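Local coordinates for protein leukotriene A-4 hydrolase (Saccharomyces cerevisiae, PDB 2XQ0) that preferentially cleaves di- and tripeptides as a zinc-dependent M1-family aminopeptidase and has low epoxide hydrolase activity, including on leukotriene A4, in vitro, at residues L289-N295 with Q555-V559. Sequence-based numbering, arbitrary orientation.
Sequences LAHDRSN and QNAEV. Unlike the reference sequence in segment 289-295: L289 (reference Ile).
N556, the N-cap of helix 557-569 in the C-terminal helical domain, pairs with N295 in the loop that leads into helix 297-311 of the M1 peptidase domain. The two asparagine side chains approach from opposite directions and exchange hydrogen bonds, their amide planes turned 75° apart. N556 ND2 donates to N295 OD1 over 2.9 Å, reaching the oxygen well to one side of its C=O direction and tilted from the carbonyl plane; in return N295 ND2 makes a weak bond to N556 OD1 at 3.3 Å, and it also reaches T287 O weakly. This same N556 OD1 takes the backbone N of E558 at 2.7 Å, the capping bond, so two donors share it. With CG anti to the backbone N of N556 (chi1 -173°), the amide can cap the helix with its oxygen and turn its nitrogen to the loop. An alanine in place of N556 would probably leave the E558 amide without its cap, N295 OD1 without its donor, and N295 ND2 with only its weak bond to T287 O among those named here.

Around this pair, A290 CB lies 4.1 Å from N556 CB, and S294 CB packs against N556 ND2. At the exposed margin, Q555 NE2 comes within 3.4 Å of H291 ND1 at an angle too poor for a hydrogen bond, the side chains crossing at about a right angle. A water that accepts from A557 N at 2.9 Å lies near enough to L289 O for a weak bond, so it links the two segments only loosely. E558 OE2 forms a salt bridge with K590 NZ; the E558 side chain is about 8 Å from the bound bestatin, too far to touch it. This is an asparagine N-cap whose amide also binds the loop preceding the HExxH zinc helix of M1 aminopeptidases.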
ATOM      1  N   LEU A 289       0.412   7.334 -14.215  1.00 26.86           N
ATOM      2  CA  LEU A 289       0.517   8.286 -15.304  1.00 29.63           C
ATOM      3  C   LEU A 289      -0.636   8.144 -16.283  1.00 40.65           C
ATOM      4  O   LEU A 289      -0.723   7.157 -17.023  1.00 40.95           O
ATOM      5  CB  LEU A 289       1.842   8.142 -16.042  1.00 43.51           C
ATOM      6  CG  LEU A 289       2.938   9.025 -15.459  1.00 54.92           C
ATOM      7  CD1 LEU A 289       3.287   8.570 -14.044  1.00 42.44           C
ATOM      8  CD2 LEU A 289       4.144   9.005 -16.371  1.00 65.11           C
ATOM      9  N   ALA A 290      -1.501   9.154 -16.299  1.00 38.64           N
ATOM     10  CA  ALA A 290      -2.681   9.144 -17.143  1.00 36.59           C
ATOM     11  C   ALA A 290      -2.637  10.281 -18.166  1.00 42.01           C
ATOM     12  O   ALA A 290      -3.499  10.379 -19.042  1.00 41.70           O
ATOM     13  CB  ALA A 290      -3.930   9.244 -16.283  1.00 39.84           C
ATOM     14  N   HIS A 291      -1.628  11.138 -18.048  1.00 39.40           N
ATOM     15  CA  HIS A 291      -1.439  12.263 -18.971  1.00 47.88           C
ATOM     16  C   HIS A 291      -2.412  13.419 -18.751  1.00 46.92           C
ATOM     17  O   HIS A 291      -2.390  14.392 -19.499  1.00 51.80           O
ATOM     18  CB  HIS A 291      -1.461  11.805 -20.442  1.00 48.01           C
ATOM     19  CG  HIS A 291      -0.380  10.825 -20.781  1.00 57.71           C
ATOM     20  ND1 HIS A 291      -0.575   9.459 -20.751  1.00 64.35           N
ATOM     21  CD2 HIS A 291       0.916  11.011 -21.125  1.00 58.85           C
ATOM     22  CE1 HIS A 291       0.551   8.847 -21.074  1.00 58.37           C
ATOM     23  NE2 HIS A 291       1.472   9.764 -21.304  1.00 60.21           N
ATOM     24  N   ASP A 292      -3.244  13.324 -17.722  1.00 50.08           N
ATOM     25  CA  ASP A 292      -4.161  14.417 -17.392  1.00 54.36           C
ATOM     26  C   ASP A 292      -4.131  14.783 -15.907  1.00 53.55           C
ATOM     27  O   ASP A 292      -4.752  15.765 -15.491  1.00 52.31           O
ATOM     28  CB  ASP A 292      -5.587  14.057 -17.803  1.00 57.52           C
ATOM     29  CG  ASP A 292      -6.099  12.825 -17.093  1.00 61.21           C
ATOM     30  OD1 ASP A 292      -5.385  12.307 -16.210  1.00 59.28           O
ATOM     31  OD2 ASP A 292      -7.216  12.372 -17.417  1.00 69.28           O
ATOM     32  N   ARG A 293      -3.415  13.983 -15.119  1.00 44.51           N
ATOM     33  CA  ARG A 293      -3.289  14.185 -13.675  1.00 40.91           C
ATOM     34  C   ARG A 293      -4.478  13.697 -12.847  1.00 44.66           C
ATOM     35  O   ARG A 293      -4.753  14.245 -11.782  1.00 43.64           O
ATOM     36  CB  ARG A 293      -2.974  15.644 -13.350  1.00 39.85           C
ATOM     37  CG  ARG A 293      -1.634  16.075 -13.874  1.00 44.32           C
ATOM     38  CD  ARG A 293      -1.462  17.574 -13.860  1.00 41.34           C
ATOM     39  NE  ARG A 293      -0.136  17.948 -14.340  1.00 36.55           N
ATOM     40  CZ  ARG A 293       0.212  19.183 -14.680  1.00 36.83           C
ATOM     41  NH1 ARG A 293      -0.678  20.166 -14.616  1.00 34.41           N
ATOM     42  NH2 ARG A 293       1.443  19.436 -15.094  1.00 29.43           N
ATOM     43  N   SER A 294      -5.143  12.641 -13.313  1.00 49.90           N
ATOM     44  CA  SER A 294      -6.327  12.094 -12.642  1.00 47.51           C
ATOM     45  C   SER A 294      -6.052  11.260 -11.396  1.00 51.40           C
ATOM     46  O   SER A 294      -6.874  11.233 -10.478  1.00 61.06           O
ATOM     47  CB  SER A 294      -7.125  11.224 -13.612  1.00 55.86           C
ATOM     48  OG  SER A 294      -7.377  11.899 -14.825  1.00 57.68           O
ATOM     49  N   ASN A 295      -4.909  10.575 -11.365  1.00 39.72           N
ATOM     50  CA  ASN A 295      -4.662   9.538 -10.369  1.00 41.61           C
ATOM     51  C   ASN A 295      -3.733   9.901  -9.219  1.00 43.88           C
ATOM     52  O   ASN A 295      -3.210   9.014  -8.542  1.00 52.52           O
ATOM     53  CB  ASN A 295      -4.088   8.298 -11.048  1.00 43.35           C
ATOM     54  CG  ASN A 295      -5.050   7.680 -12.010  1.00 51.36           C
ATOM     55  OD1 ASN A 295      -6.263   7.883 -11.900  1.00 53.51           O
ATOM     56  ND2 ASN A 295      -4.525   6.918 -12.972  1.00 48.16           N
ATOM     57  N   GLN A 555      -6.595   7.209 -21.431  1.00 34.85           N
ATOM     58  CA  GLN A 555      -5.268   6.713 -21.086  1.00 44.39           C
ATOM     59  C   GLN A 555      -5.130   6.448 -19.583  1.00 43.81           C
ATOM     60  O   GLN A 555      -4.023   6.258 -19.084  1.00 43.29           O
ATOM     61  CB  GLN A 555      -4.195   7.702 -21.525  1.00 53.20           C
ATOM     62  CG  GLN A 555      -4.414   8.279 -22.900  1.00 58.41           C
ATOM     63  CD  GLN A 555      -3.145   8.850 -23.475  1.00 65.92           C
ATOM     64  OE1 GLN A 555      -3.117   9.989 -23.943  1.00 70.99           O
ATOM     65  NE2 GLN A 555      -2.074   8.064 -23.437  1.00 65.01           N
ATOM     66  N   ASN A 556      -6.256   6.455 -18.873  1.00 43.89           N
ATOM     67  CA  ASN A 556      -6.284   6.165 -17.436  1.00 38.89           C
ATOM     68  C   ASN A 556      -6.527   4.688 -17.204  1.00 33.12           C
ATOM     69  O   ASN A 556      -7.595   4.184 -17.500  1.00 30.36           O
ATOM     70  CB  ASN A 556      -7.369   6.996 -16.747  1.00 38.81           C
ATOM     71  CG  ASN A 556      -7.337   6.873 -15.215  1.00 44.04           C
ATOM     72  OD1 ASN A 556      -7.099   5.801 -14.665  1.00 45.13           O
ATOM     73  ND2 ASN A 556      -7.582   7.981 -14.534  1.00 35.94           N
ATOM     74  N   ALA A 557      -5.529   3.989 -16.673  1.00 36.38           N
ATOM     75  CA  ALA A 557      -5.615   2.545 -16.470  1.00 37.74           C
ATOM     76  C   ALA A 557      -6.796   2.146 -15.603  1.00 36.15           C
ATOM     77  O   ALA A 557      -7.291   1.023 -15.696  1.00 36.59           O
ATOM     78  CB  ALA A 557      -4.319   2.019 -15.856  1.00 38.65           C
ATOM     79  N   GLU A 558      -7.225   3.055 -14.735  1.00 32.00           N
ATOM     80  CA  GLU A 558      -8.361   2.789 -13.852  1.00 34.22           C
ATOM     81  C   GLU A 558      -9.664   2.717 -14.632  1.00 32.37           C
ATOM     82  O   GLU A 558     -10.511   1.865 -14.364  1.00 34.44           O
ATOM     83  CB  GLU A 558      -8.499   3.886 -12.790  1.00 33.45           C
ATOM     84  CG  GLU A 558      -7.406   3.905 -11.754  1.00 37.18           C
ATOM     85  CD  GLU A 558      -7.707   2.986 -10.596  1.00 44.65           C
ATOM     86  OE1 GLU A 558      -8.784   2.351 -10.614  1.00 53.83           O
ATOM     87  OE2 GLU A 558      -6.878   2.909  -9.667  1.00 41.00           O
ATOM     88  N   VAL A 559      -9.840   3.651 -15.566  1.00 39.01           N
ATOM     89  CA  VAL A 559     -11.032   3.680 -16.398  1.00 32.83           C
ATOM     90  C   VAL A 559     -10.951   2.589 -17.459  1.00 40.88           C
ATOM     91  O   VAL A 559     -11.929   1.897 -17.733  1.00 47.29           O
ATOM     92  CB  VAL A 559     -11.195   5.021 -17.123  1.00 36.36           C
ATOM     93  CG1 VAL A 559     -12.305   4.900 -18.169  1.00 33.89           C
ATOM     94  CG2 VAL A 559     -11.486   6.160 -16.124  1.00 33.45           C
TER
HETATM   95  O   HOH W   1      -3.271   5.593 -15.897  1.00 41.61           O